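Local coordinates for RagB/SusD domain protein (Flavobacterium johnsoniae, PDB 5J90), which binds chitin as a SusD homolog and probably helps capture chitin chains at the outer membrane for uptake, at residues F88-G93 with D132-I137; D280-S285 with R368-A373; A378-T383 with N402-W407. All blocks are in the same frame, centred on the assembly; numbering follows the deposited sequence.

Interaction 1: F88-G93 with D132-I137. With EDO (1,2-ethanediol), chain C.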
ATOM      1  N   PHE A  88      10.628 -14.675  19.135  1.00 10.08           N
ATOM      2  CA  PHE A  88      10.858 -14.054  20.438  1.00 11.08           C
ATOM      3  C   PHE A  88      10.187 -12.690  20.583  1.00  9.88           C
ATOM      4  O   PHE A  88       9.744 -12.325  21.674  1.00  9.90           O
ATOM      5  CB  PHE A  88      12.360 -13.927  20.717  1.00 11.88           C
ATOM      6  CG  PHE A  88      12.993 -15.202  21.193  1.00 12.41           C
ATOM      7  CD1 PHE A  88      13.433 -16.157  20.291  1.00 12.52           C
ATOM      8  CD2 PHE A  88      13.133 -15.447  22.551  1.00 16.41           C
ATOM      9  CE1 PHE A  88      14.011 -17.348  20.742  1.00 15.23           C
ATOM     10  CE2 PHE A  88      13.712 -16.629  23.008  1.00 17.94           C
ATOM     11  CZ  PHE A  88      14.152 -17.578  22.100  1.00 17.96           C
ATOM     12  N   ILE A  89      10.106 -11.940  19.483  1.00  9.73           N
ATOM     13  CA  ILE A  89       9.496 -10.611  19.518  1.00  9.41           C
ATOM     14  C   ILE A  89       8.049 -10.722  19.977  1.00  8.55           C
ATOM     15  O   ILE A  89       7.605 -10.035  20.900  1.00  9.84           O
ATOM     16  CB  ILE A  89       9.518  -9.956  18.121  1.00  8.41           C
ATOM     17  CG1 ILE A  89      10.932  -9.940  17.530  1.00  9.63           C
ATOM     18  CG2 ILE A  89       8.916  -8.556  18.188  1.00 10.19           C
ATOM     19  CD1 ILE A  89      10.959  -9.597  16.044  1.00 12.04           C
ATOM     20  N   TRP A  90       7.310 -11.614  19.324  1.00  8.76           N
ATOM     21  CA  TRP A  90       5.901 -11.800  19.615  1.00  9.22           C
ATOM     22  C   TRP A  90       5.715 -12.414  21.002  1.00  8.84           C
ATOM     23  O   TRP A  90       4.922 -11.929  21.820  1.00 10.06           O
ATOM     24  CB  TRP A  90       5.290 -12.703  18.541  1.00  9.80           C
ATOM     25  CG  TRP A  90       3.814 -12.919  18.639  1.00  8.83           C
ATOM     26  CD1 TRP A  90       3.151 -13.780  19.471  1.00  9.64           C
ATOM     27  CD2 TRP A  90       2.811 -12.287  17.839  1.00  8.83           C
ATOM     28  NE1 TRP A  90       1.792 -13.707  19.246  1.00 10.38           N
ATOM     29  CE2 TRP A  90       1.559 -12.796  18.246  1.00  9.30           C
ATOM     30  CE3 TRP A  90       2.851 -11.332  16.815  1.00  9.43           C
ATOM     31  CZ2 TRP A  90       0.359 -12.385  17.659  1.00  9.36           C
ATOM     32  CZ3 TRP A  90       1.658 -10.927  16.238  1.00  9.49           C
ATOM     33  CH2 TRP A  90       0.436 -11.443  16.666  1.00  9.41           C
ATOM     34  N   ASP A  91       6.452 -13.486  21.273  1.00  9.99           N
ATOM     35  CA  ASP A  91       6.200 -14.251  22.488  1.00 12.41           C
ATOM     36  C   ASP A  91       6.505 -13.441  23.757  1.00 10.70           C
ATOM     37  O   ASP A  91       5.692 -13.410  24.687  1.00 10.93           O
ATOM     38  CB  ASP A  91       6.933 -15.597  22.441  1.00 12.27           C
ATOM     39  CG  ASP A  91       6.413 -16.504  21.325  1.00 12.89           C
ATOM     40  OD1 ASP A  91       5.232 -16.372  20.960  1.00 15.16           O
ATOM     41  OD2 ASP A  91       7.186 -17.340  20.806  1.00 14.80           O
ATOM     42  N   TYR A  92       7.632 -12.730  23.772  1.00 10.38           N
ATOM     43  CA  TYR A  92       7.963 -11.915  24.940  1.00 10.50           C
ATOM     44  C   TYR A  92       7.076 -10.678  25.083  1.00 10.36           C
ATOM     45  O   TYR A  92       6.680 -10.317  26.189  1.00 11.46           O
ATOM     46  CB  TYR A  92       9.453 -11.550  24.972  1.00 11.43           C
ATOM     47  CG  TYR A  92      10.277 -12.624  25.643  1.00 11.64           C
ATOM     48  CD1 TYR A  92      10.586 -13.804  24.978  1.00 13.25           C
ATOM     49  CD2 TYR A  92      10.717 -12.473  26.952  1.00 12.03           C
ATOM     50  CE1 TYR A  92      11.320 -14.801  25.591  1.00 13.15           C
ATOM     51  CE2 TYR A  92      11.451 -13.473  27.575  1.00 13.32           C
ATOM     52  CZ  TYR A  92      11.743 -14.629  26.885  1.00 13.12           C
ATOM     53  OH  TYR A  92      12.479 -15.631  27.494  1.00 16.27           O
ATOM     54  N   GLY A  93       6.732 -10.049  23.962  1.00  9.54           N
ATOM     55  CA  GLY A  93       5.858  -8.890  23.984  1.00 10.34           C
ATOM     56  C   GLY A  93       4.468  -9.209  24.503  1.00  8.86           C
ATOM     57  O   GLY A  93       3.915  -8.497  25.334  1.00  9.96           O
ATOM     58  N   ASP A 132       4.033  -2.309  14.249  1.00  7.10           N
ATOM     59  CA  ASP A 132       4.983  -1.778  13.281  1.00  7.92           C
ATOM     60  C   ASP A 132       5.905  -2.853  12.719  1.00  8.49           C
ATOM     61  O   ASP A 132       6.467  -2.688  11.638  1.00 10.55           O
ATOM     62  CB  ASP A 132       5.794  -0.642  13.892  1.00  7.02           C
ATOM     63  CG  ASP A 132       4.983   0.618  14.076  1.00  7.77           C
ATOM     64  OD1 ASP A 132       3.842   0.709  13.571  1.00  7.90           O
ATOM     65  OD2 ASP A 132       5.513   1.536  14.732  1.00  7.72           O
ATOM     66  N   THR A 133       6.054  -3.960  13.446  1.00  7.74           N
ATOM     67  CA  THR A 133       6.893  -5.070  13.012  1.00  7.99           C
ATOM     68  C   THR A 133       6.133  -6.078  12.141  1.00  6.76           C
ATOM     69  O   THR A 133       6.638  -6.502  11.108  1.00  8.04           O
ATOM     70  CB  THR A 133       7.522  -5.765  14.237  1.00  7.94           C
ATOM     71  OG1 THR A 133       8.374  -4.826  14.908  1.00 10.21           O
ATOM     72  CG2 THR A 133       8.346  -6.965  13.835  1.00  9.12           C
ATOM     73  N   PHE A 134       4.909  -6.428  12.544  1.00  7.13           N
ATOM     74  CA  PHE A 134       4.163  -7.508  11.892  1.00  7.42           C
ATOM     75  C   PHE A 134       3.023  -7.056  10.983  1.00  7.65           C
ATOM     76  O   PHE A 134       2.621  -7.804  10.077  1.00  8.24           O
ATOM     77  CB  PHE A 134       3.613  -8.483  12.951  1.00  7.81           C
ATOM     78  CG  PHE A 134       4.684  -9.242  13.682  1.00  7.75           C
ATOM     79  CD1 PHE A 134       5.282 -10.350  13.100  1.00  8.33           C
ATOM     80  CD2 PHE A 134       5.115  -8.832  14.941  1.00  8.01           C
ATOM     81  CE1 PHE A 134       6.292 -11.033  13.752  1.00  8.71           C
ATOM     82  CE2 PHE A 134       6.128  -9.512  15.598  1.00  9.13           C
ATOM     83  CZ  PHE A 134       6.712 -10.614  15.002  1.00  8.85           C
ATOM     84  N   GLY A 135       2.489  -5.856  11.222  1.00  6.88           N
ATOM     85  CA  GLY A 135       1.279  -5.404  10.546  1.00  7.33           C
ATOM     86  C   GLY A 135       0.056  -5.745  11.385  1.00  8.03           C
ATOM     87  O   GLY A 135      -0.088  -5.262  12.507  1.00  7.75           O
ATOM     88  N   PRO A 136      -0.840  -6.597  10.868  1.00  7.05           N
ATOM     89  CA  PRO A 136      -1.939  -7.060  11.718  1.00  6.95           C
ATOM     90  C   PRO A 136      -1.395  -7.744  12.973  1.00  7.11           C
ATOM     91  O   PRO A 136      -0.390  -8.455  12.899  1.00  8.04           O
ATOM     92  CB  PRO A 136      -2.672  -8.078  10.824  1.00  7.50           C
ATOM     93  CG  PRO A 136      -2.297  -7.675   9.407  1.00  8.21           C
ATOM     94  CD  PRO A 136      -0.881  -7.187   9.517  1.00  7.74           C
ATOM     95  N   ILE A 137      -2.041  -7.500  14.110  1.00  6.86           N
ATOM     96  CA  ILE A 137      -1.662  -8.173  15.361  1.00  7.15           C
ATOM     97  C   ILE A 137      -2.912  -8.471  16.174  1.00  7.93           C
ATOM     98  O   ILE A 137      -3.993  -7.963  15.879  1.00  8.33           O
ATOM     99  CB  ILE A 137      -0.688  -7.317  16.222  1.00  7.90           C
ATOM    100  CG1 ILE A 137      -1.362  -6.016  16.679  1.00  8.04           C
ATOM    101  CG2 ILE A 137       0.617  -7.057  15.474  1.00  8.43           C
ATOM    102  CD1 ILE A 137      -0.604  -5.295  17.802  1.00  8.18           C
TER
HETATM  103  C1  EDO C 601      13.079 -18.345  26.516  1.00 29.62           C
HETATM  104  O1  EDO C 601      12.218 -18.141  27.641  1.00 35.87           O
HETATM  105  C2  EDO C 601      12.537 -19.493  25.677  1.00 28.61           C
HETATM  106  O2  EDO C 601      11.177 -19.221  25.317  1.00 33.51           O
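In the helical core of this SusD-like protein, the helix 83-108 packs against the C-terminal end of the helix 113-134 through an aromatic edge-to-face pair. The edge of the Trp90 six-membered ring points at one face of Phe134. The ring centroids lie 5.4 Å apart and the planes stand at 85°, nearly perpendicular. Trp90 CE3 makes the touch, 3.9 Å from Phe134 CD2 and offset toward the rim of the phenyl ring. Trp90 CG lies anti to the backbone N (chi1 -176°), which brings the far end of the indole close to Phe134. The opposite face of Phe134 is covered by the methyl CG2 of its own neighbour Thr133. A third group comes to the ring edge: Ile89 CG2 lies 3.9 Å from Phe134 CE2, near the ring plane. The phenyl ring is therefore held on both faces and at one edge. Ile89 CD1 lies 4.3 Å from Thr133 CG2. Beyond Phe134 the chain turns at Gly135, whose phi is positive, and comes back past the indole. There Ile137 CG2 sits 4.1 Å from Trp90 CZ3, approaching obliquely. The contact is buried and apolar. Thr133 OG1 is satisfied within its own helix by Arg129 O. Tyr151 and Tyr94 also meet the Trp90 ring, and Met130 touches both Trp90 and Ile137. On another side of the helix, Tyr92 OH makes an unusually short hydrogen bond, of doubtful geometry, to O1 of an ethanediol, probably from the crystallisation liquor. The arrangement is a T-shaped aromatic pair joining two consecutive long helices of the SusD fold.

Interaction 2: D280-S285 with R368-A373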
ATOM      1  N   ASP A 280      30.937  14.153  13.696  1.00 15.14           N
ATOM      2  CA  ASP A 280      29.943  14.346  14.733  1.00 12.58           C
ATOM      3  C   ASP A 280      30.527  13.982  16.096  1.00 12.14           C
ATOM      4  O   ASP A 280      30.951  12.848  16.296  1.00 13.31           O
ATOM      5  CB  ASP A 280      28.752  13.443  14.392  1.00 14.07           C
ATOM      6  CG  ASP A 280      27.508  13.789  15.169  1.00 12.97           C
ATOM      7  OD1 ASP A 280      27.595  13.988  16.392  1.00 12.58           O
ATOM      8  OD2 ASP A 280      26.421  13.862  14.541  1.00 13.14           O
ATOM      9  N   PRO A 281      30.535  14.935  17.044  1.00 12.40           N
ATOM     10  CA  PRO A 281      31.145  14.652  18.351  1.00 15.09           C
ATOM     11  C   PRO A 281      30.379  13.614  19.171  1.00 16.40           C
ATOM     12  O   PRO A 281      30.916  13.110  20.158  1.00 17.06           O
ATOM     13  CB  PRO A 281      31.127  16.013  19.056  1.00 15.63           C
ATOM     14  CG  PRO A 281      30.021  16.765  18.400  1.00 17.05           C
ATOM     15  CD  PRO A 281      30.026  16.315  16.961  1.00 14.34           C
ATOM     16  N   ARG A 282      29.150  13.287  18.777  1.00 12.59           N
ATOM     17  CA  ARG A 282      28.401  12.245  19.478  1.00 13.47           C
ATOM     18  C   ARG A 282      28.991  10.858  19.240  1.00 13.72           C
ATOM     19  O   ARG A 282      28.668   9.914  19.957  1.00 13.78           O
ATOM     20  CB  ARG A 282      26.918  12.280  19.076  1.00 11.52           C
ATOM     21  CG  ARG A 282      26.195  13.505  19.618  1.00 11.86           C
ATOM     22  CD  ARG A 282      24.797  13.666  19.003  1.00 12.17           C
ATOM     23  NE  ARG A 282      24.873  14.069  17.601  1.00 10.49           N
ATOM     24  CZ  ARG A 282      23.824  14.465  16.881  1.00 10.73           C
ATOM     25  NH1 ARG A 282      22.618  14.510  17.438  1.00 11.71           N
ATOM     26  NH2 ARG A 282      23.989  14.820  15.618  1.00 11.19           N
ATOM     27  N   ILE A 283      29.879  10.745  18.255  1.00 12.45           N
ATOM     28  CA  ILE A 283      30.445   9.455  17.889  1.00 13.11           C
ATOM     29  C   ILE A 283      31.197   8.819  19.060  1.00 12.45           C
ATOM     30  O   ILE A 283      31.220   7.599  19.194  1.00 13.53           O
ATOM     31  CB  ILE A 283      31.368   9.583  16.655  1.00 12.97           C
ATOM     32  CG1 ILE A 283      31.526   8.246  15.934  1.00 14.81           C
ATOM     33  CG2 ILE A 283      32.725  10.162  17.046  1.00 15.61           C
ATOM     34  CD1 ILE A 283      32.236   8.381  14.599  1.00 17.49           C
ATOM     35  N   ALA A 284      31.775   9.657  19.918  1.00 13.87           N
ATOM     36  CA  ALA A 284      32.657   9.176  20.979  1.00 15.36           C
ATOM     37  C   ALA A 284      31.909   8.436  22.083  1.00 15.63           C
ATOM     38  O   ALA A 284      32.444   7.505  22.676  1.00 17.38           O
ATOM     39  CB  ALA A 284      33.465  10.326  21.559  1.00 17.52           C
ATOM     40  N   SER A 285      30.677   8.840  22.368  1.00 15.44           N
ATOM     41  CA  SER A 285      29.898   8.121  23.367  1.00 15.89           C
ATOM     42  C   SER A 285      29.047   7.024  22.728  1.00 12.62           C
ATOM     43  O   SER A 285      28.683   6.063  23.398  1.00 13.76           O
ATOM     44  CB  SER A 285      29.037   9.062  24.205  1.00 18.02           C
ATOM     45  OG  SER A 285      28.066   9.733  23.418  1.00 17.84           O
ATOM     46  N   ARG A 368      23.703  14.344  25.103  1.00 13.42           N
ATOM     47  CA  ARG A 368      24.911  13.523  25.054  1.00 14.69           C
ATOM     48  C   ARG A 368      26.120  14.205  25.700  1.00 15.98           C
ATOM     49  O   ARG A 368      27.193  13.618  25.771  1.00 18.50           O
ATOM     50  CB  ARG A 368      25.234  13.133  23.607  1.00 14.41           C
ATOM     51  CG  ARG A 368      24.059  12.545  22.836  1.00 15.71           C
ATOM     52  CD  ARG A 368      23.472  11.320  23.511  1.00 16.85           C
ATOM     53  NE  ARG A 368      22.476  10.701  22.638  1.00 13.12           N
ATOM     54  CZ  ARG A 368      22.009   9.472  22.787  1.00 14.77           C
ATOM     55  NH1 ARG A 368      22.438   8.702  23.781  1.00 17.20           N
ATOM     56  NH2 ARG A 368      21.115   9.005  21.928  1.00 13.33           N
ATOM     57  N   GLY A 369      25.945  15.441  26.156  1.00 14.08           N
ATOM     58  CA  GLY A 369      27.007  16.145  26.866  1.00 14.25           C
ATOM     59  C   GLY A 369      28.147  16.625  25.989  1.00 18.24           C
ATOM     60  O   GLY A 369      29.288  16.736  26.456  1.00 19.21           O
ATOM     61  N   VAL A 370      27.862  16.915  24.724  1.00 15.35           N
ATOM     62  CA  VAL A 370      28.893  17.391  23.809  1.00 15.14           C
ATOM     63  C   VAL A 370      28.667  18.843  23.415  1.00 16.27           C
ATOM     64  O   VAL A 370      27.531  19.323  23.356  1.00 17.42           O
ATOM     65  CB  VAL A 370      29.022  16.511  22.544  1.00 17.21           C
ATOM     66  CG1 VAL A 370      29.537  15.125  22.913  1.00 21.09           C
ATOM     67  CG2 VAL A 370      27.695  16.426  21.811  1.00 17.43           C
ATOM     68  N   SER A 371      29.767  19.547  23.172  1.00 17.76           N
ATOM     69  CA  SER A 371      29.708  20.941  22.769  1.00 18.66           C
ATOM     70  C   SER A 371      29.841  21.039  21.254  1.00 17.57           C
ATOM     71  O   SER A 371      30.054  20.034  20.574  1.00 18.18           O
ATOM     72  CB  SER A 371      30.828  21.729  23.451  1.00 24.90           C
ATOM     73  OG  SER A 371      32.086  21.173  23.127  1.00 30.39           O
ATOM     74  N   GLY A 372      29.700  22.257  20.736  1.00 20.27           N
ATOM     75  CA  GLY A 372      29.939  22.522  19.331  1.00 17.95           C
ATOM     76  C   GLY A 372      28.708  22.492  18.447  1.00 17.05           C
ATOM     77  O   GLY A 372      28.835  22.455  17.229  1.00 18.14           O
ATOM     78  N   ALA A 373      27.525  22.522  19.051  1.00 17.74           N
ATOM     79  CA  ALA A 373      26.284  22.442  18.278  1.00 15.52           C
ATOM     80  C   ALA A 373      26.157  23.558  17.240  1.00 15.88           C
ATOM     81  O   ALA A 373      25.773  23.308  16.100  1.00 15.36           O
ATOM     82  CB  ALA A 373      25.073  22.441  19.206  1.00 17.03           C
TER
HETATM   83  O   HOH W   1      26.441  10.477  25.571  1.00 26.68           O
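Val370 lies over Pro281, with Val370 CB 4.1 Å from Pro281 CB. This joins the type I turn Asp280-Ile283 to the loop that follows the helix 353-368. That helix ends in a Schellman motif at Gly369, where phi is positive, and the chain then runs on past the turn. Both methyls of Val370 are used. Val370 CG1 rests against the backbone, 3.7 Å from Pro281 O. Val370 CG2 meets the aliphatic part of Arg282, 3.9 Å from Arg282 CG. Arg368 comes to the same methylene stem at about a right angle, its CG 4.0 Å from Arg282 CG. The two arginines thus touch through carbon, and their guanidinium planes are 68° apart. Their charged ends have separate partners. Arg368 NH2 bonds to the carbonyls of Phe429 and Ala427. Arg282 bends at chi3 (-71°) and returns to Asp280, gripping the carboxylate side-on with NE and NH2. The bond from Arg282 NH2 to Asp280 OD2 is a salt bridge of 2.8 Å. OD1 also accepts from the backbone N of Arg282, on its anti side, so one carboxylate caps the turn and fixes the arginine. Farther along, one water links Ser285 to the other segment: it donates to Arg368 O at 3.2 Å and is hydrogen-bonded to Ser285 OG. The straightest of the three bonds from Arg282 to Asp280 is NE to OD1, at 176° and on the syn lone pair.

Interaction 3: A378-T383 with N402-W407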
ATOM      1  N   ALA A 378      25.583  24.957  11.603  1.00 16.07           N
ATOM      2  CA  ALA A 378      25.809  25.919  10.527  1.00 17.86           C
ATOM      3  C   ALA A 378      26.629  25.368   9.356  1.00 16.37           C
ATOM      4  O   ALA A 378      26.768  26.034   8.329  1.00 20.20           O
ATOM      5  CB  ALA A 378      26.463  27.185  11.081  1.00 18.46           C
ATOM      6  N   ASP A 379      27.157  24.154   9.492  1.00 15.85           N
ATOM      7  CA  ASP A 379      28.054  23.606   8.479  1.00 14.85           C
ATOM      8  C   ASP A 379      27.317  23.161   7.217  1.00 18.72           C
ATOM      9  O   ASP A 379      26.471  22.266   7.266  1.00 16.30           O
ATOM     10  CB  ASP A 379      28.876  22.452   9.052  1.00 19.42           C
ATOM     11  CG  ASP A 379      29.942  21.971   8.089  1.00 23.09           C
ATOM     12  OD1 ASP A 379      29.583  21.410   7.035  1.00 20.34           O
ATOM     13  OD2 ASP A 379      31.144  22.159   8.384  1.00 28.69           O
ATOM     14  N   ASN A 380      27.654  23.776   6.085  1.00 17.25           N
ATOM     15  CA  ASN A 380      27.029  23.447   4.805  1.00 16.30           C
ATOM     16  C   ASN A 380      28.022  22.813   3.833  1.00 17.06           C
ATOM     17  O   ASN A 380      27.915  22.984   2.612  1.00 19.14           O
ATOM     18  CB  ASN A 380      26.391  24.698   4.186  1.00 18.53           C
ATOM     19  CG  ASN A 380      25.439  24.371   3.045  1.00 21.87           C
ATOM     20  OD1 ASN A 380      24.781  23.326   3.042  1.00 22.73           O
ATOM     21  ND2 ASN A 380      25.365  25.264   2.063  1.00 24.39           N
ATOM     22  N   THR A 381      28.978  22.063   4.374  1.00 17.63           N
ATOM     23  CA  THR A 381      30.005  21.441   3.552  1.00 17.68           C
ATOM     24  C   THR A 381      30.126  19.940   3.800  1.00 17.23           C
ATOM     25  O   THR A 381      30.116  19.155   2.856  1.00 18.96           O
ATOM     26  CB  THR A 381      31.382  22.111   3.770  1.00 21.20           C
ATOM     27  OG1 THR A 381      31.306  23.484   3.364  1.00 27.31           O
ATOM     28  CG2 THR A 381      32.454  21.408   2.957  1.00 22.94           C
ATOM     29  N   LYS A 382      30.241  19.551   5.068  1.00 16.79           N
ATOM     30  CA  LYS A 382      30.455  18.146   5.409  1.00 17.93           C
ATOM     31  C   LYS A 382      29.261  17.273   5.023  1.00 15.26           C
ATOM     32  O   LYS A 382      28.107  17.644   5.233  1.00 16.19           O
ATOM     33  CB  LYS A 382      30.770  17.982   6.895  1.00 16.10           C
ATOM     34  CG  LYS A 382      32.022  18.731   7.362  1.00 20.31           C
ATOM     35  CD  LYS A 382      32.421  18.290   8.761  1.00 23.08           C
ATOM     36  CE  LYS A 382      33.575  19.116   9.316  1.00 27.49           C
ATOM     37  NZ  LYS A 382      33.131  20.486   9.686  1.00 35.49           N
ATOM     38  N   THR A 383      29.576  16.122   4.444  1.00 17.32           N
ATOM     39  CA  THR A 383      28.564  15.150   4.029  0.58 15.75           C
ATOM     40  C   THR A 383      29.089  13.749   4.295  1.00 16.26           C
ATOM     41  O   THR A 383      30.219  13.577   4.748  1.00 16.39           O
ATOM     42  CB  THR A 383      28.183  15.274   2.531  0.58 18.07           C
ATOM     43  OG1 THR A 383      29.371  15.290   1.725  0.58 21.02           O
ATOM     44  CG2 THR A 383      27.369  16.540   2.273  0.58 20.60           C
ATOM     45  N   ASN A 402      23.907  11.854   0.989  1.00 13.38           N
ATOM     46  CA  ASN A 402      24.709  12.978   0.527  1.00 12.85           C
ATOM     47  C   ASN A 402      23.980  14.288   0.727  1.00 14.70           C
ATOM     48  O   ASN A 402      23.410  14.864  -0.197  1.00 19.50           O
ATOM     49  CB  ASN A 402      25.130  12.745  -0.923  1.00 17.00           C
ATOM     50  CG  ASN A 402      25.892  11.444  -1.087  1.00 15.34           C
ATOM     51  OD1 ASN A 402      26.712  11.084  -0.236  1.00 17.77           O
ATOM     52  ND2 ASN A 402      25.612  10.718  -2.164  1.00 19.56           N
ATOM     53  N   VAL A 403      23.985  14.727   1.977  1.00 13.05           N
ATOM     54  CA  VAL A 403      23.293  15.928   2.405  1.00 14.59           C
ATOM     55  C   VAL A 403      24.099  16.539   3.551  1.00 12.08           C
ATOM     56  O   VAL A 403      24.695  15.818   4.357  1.00 14.02           O
ATOM     57  CB  VAL A 403      21.842  15.594   2.862  1.00 18.35           C
ATOM     58  CG1 VAL A 403      21.847  14.685   4.083  1.00 18.16           C
ATOM     59  CG2 VAL A 403      21.050  16.852   3.132  1.00 17.90           C
ATOM     60  N   THR A 404      24.135  17.863   3.617  1.00 13.70           N
ATOM     61  CA  THR A 404      24.834  18.540   4.700  1.00 13.17           C
ATOM     62  C   THR A 404      23.891  18.770   5.876  1.00 14.80           C
ATOM     63  O   THR A 404      22.679  18.561   5.775  1.00 13.02           O
ATOM     64  CB  THR A 404      25.369  19.910   4.252  1.00 14.32           C
ATOM     65  OG1 THR A 404      24.266  20.738   3.878  1.00 16.62           O
ATOM     66  CG2 THR A 404      26.310  19.757   3.073  1.00 16.55           C
ATOM     67  N   VAL A 405      24.442  19.235   6.989  1.00 13.37           N
ATOM     68  CA  VAL A 405      23.629  19.530   8.156  1.00 13.99           C
ATOM     69  C   VAL A 405      22.852  20.836   7.998  1.00 14.80           C
ATOM     70  O   VAL A 405      21.669  20.899   8.324  1.00 13.64           O
ATOM     71  CB  VAL A 405      24.477  19.599   9.445  1.00 13.09           C
ATOM     72  CG1 VAL A 405      23.600  19.991  10.621  1.00 13.58           C
ATOM     73  CG2 VAL A 405      25.149  18.263   9.721  1.00 14.15           C
ATOM     74  N   ALA A 406      23.516  21.878   7.493  1.00 13.65           N
ATOM     75  CA  ALA A 406      22.946  23.224   7.483  1.00 14.82           C
ATOM     76  C   ALA A 406      21.599  23.319   6.775  1.00 13.71           C
ATOM     77  O   ALA A 406      21.423  22.788   5.677  1.00 15.71           O
ATOM     78  CB  ALA A 406      23.934  24.216   6.858  1.00 16.86           C
ATOM     79  N   TRP A 407      20.666  24.015   7.413  1.00 13.81           N
ATOM     80  CA  TRP A 407      19.370  24.272   6.803  1.00 14.74           C
ATOM     81  C   TRP A 407      19.526  25.202   5.612  1.00 16.34           C
ATOM     82  O   TRP A 407      20.254  26.196   5.669  1.00 18.66           O
ATOM     83  CB  TRP A 407      18.415  24.901   7.811  1.00 13.50           C
ATOM     84  CG  TRP A 407      16.999  24.948   7.320  1.00 14.92           C
ATOM     85  CD1 TRP A 407      16.353  26.009   6.747  1.00 16.39           C
ATOM     86  CD2 TRP A 407      16.056  23.872   7.352  1.00 14.18           C
ATOM     87  NE1 TRP A 407      15.062  25.654   6.420  1.00 16.55           N
ATOM     88  CE2 TRP A 407      14.856  24.351   6.792  1.00 14.34           C
ATOM     89  CE3 TRP A 407      16.109  22.553   7.811  1.00 15.58           C
ATOM     90  CZ2 TRP A 407      13.722  23.553   6.671  1.00 15.66           C
ATOM     91  CZ3 TRP A 407      14.979  21.761   7.691  1.00 15.85           C
ATOM     92  CH2 TRP A 407      13.804  22.266   7.132  1.00 15.61           C
TER
HETATM   93  O   HOH W   2      27.350  19.345   7.247  1.00 15.15           O
HETATM   94  O   HOH W   3      28.648  12.540   0.673  1.00 18.49           O
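Asp379 OD1 is gripped by two backbone N-H groups, Thr381 N and Lys382 N, each at 2.8 Å. The first bond makes an Asx turn and the second an Asx motif, which fold 378-383 into a tight bend beside 402-407. Thr381 N comes from above the carboxylate plane, while Lys382 N lies on the syn side. Asp379 OD2 forms a salt bridge with Lys382 NZ. The backbone of the bend also reaches across: Ala406 N donates to Asp379 O at 3.0 Å, from above the carbonyl plane. Next to it, Thr404 OG1 donates to Asn380 OD1 at 2.8 Å, in the carbonyl plane. Asn380 CG is anti to the backbone N (chi1 -166°), which brings the amide oxygen over to that hydroxyl. The other branch of Thr404 meets the backbone, with Thr404 CG2 3.5 Å from Lys382 O. A valine in place of Thr404 would probably leave Asn380 OD1 without this donor and its amide freer to turn. Lys382 O receives a CA-H...O contact from Thr404. Water 2 accepts from Val405 N at 2.9 Å and lies 2.7 Å from Lys382 O. At the far end, in one of the two conformers of Thr383, water 3 accepts from Thr383 OG1 and donates to Asn402 OD1 at 2.6 Å.

How the interactions relate
From the N terminus, interaction 1 comes first. It closes a mostly helical hairpin, bringing the end of the helix 113-134 back to the helix 83-108. Interaction 2 follows and spans the longest stretch, with 82 residues between its segments. It ties the turn before the helix 283-286 to the loop after the helix 353-368. Interaction 3 closes a short loop without helix or strand, between the helices 373-378 and 413-428. The three are in series; none nests or crosses. Interactions 2 and 3 share one side of the chain's centre, their centres about 17 Å apart. Interaction 1 lies on the opposite side, its centre about 34 Å from that of interaction 2.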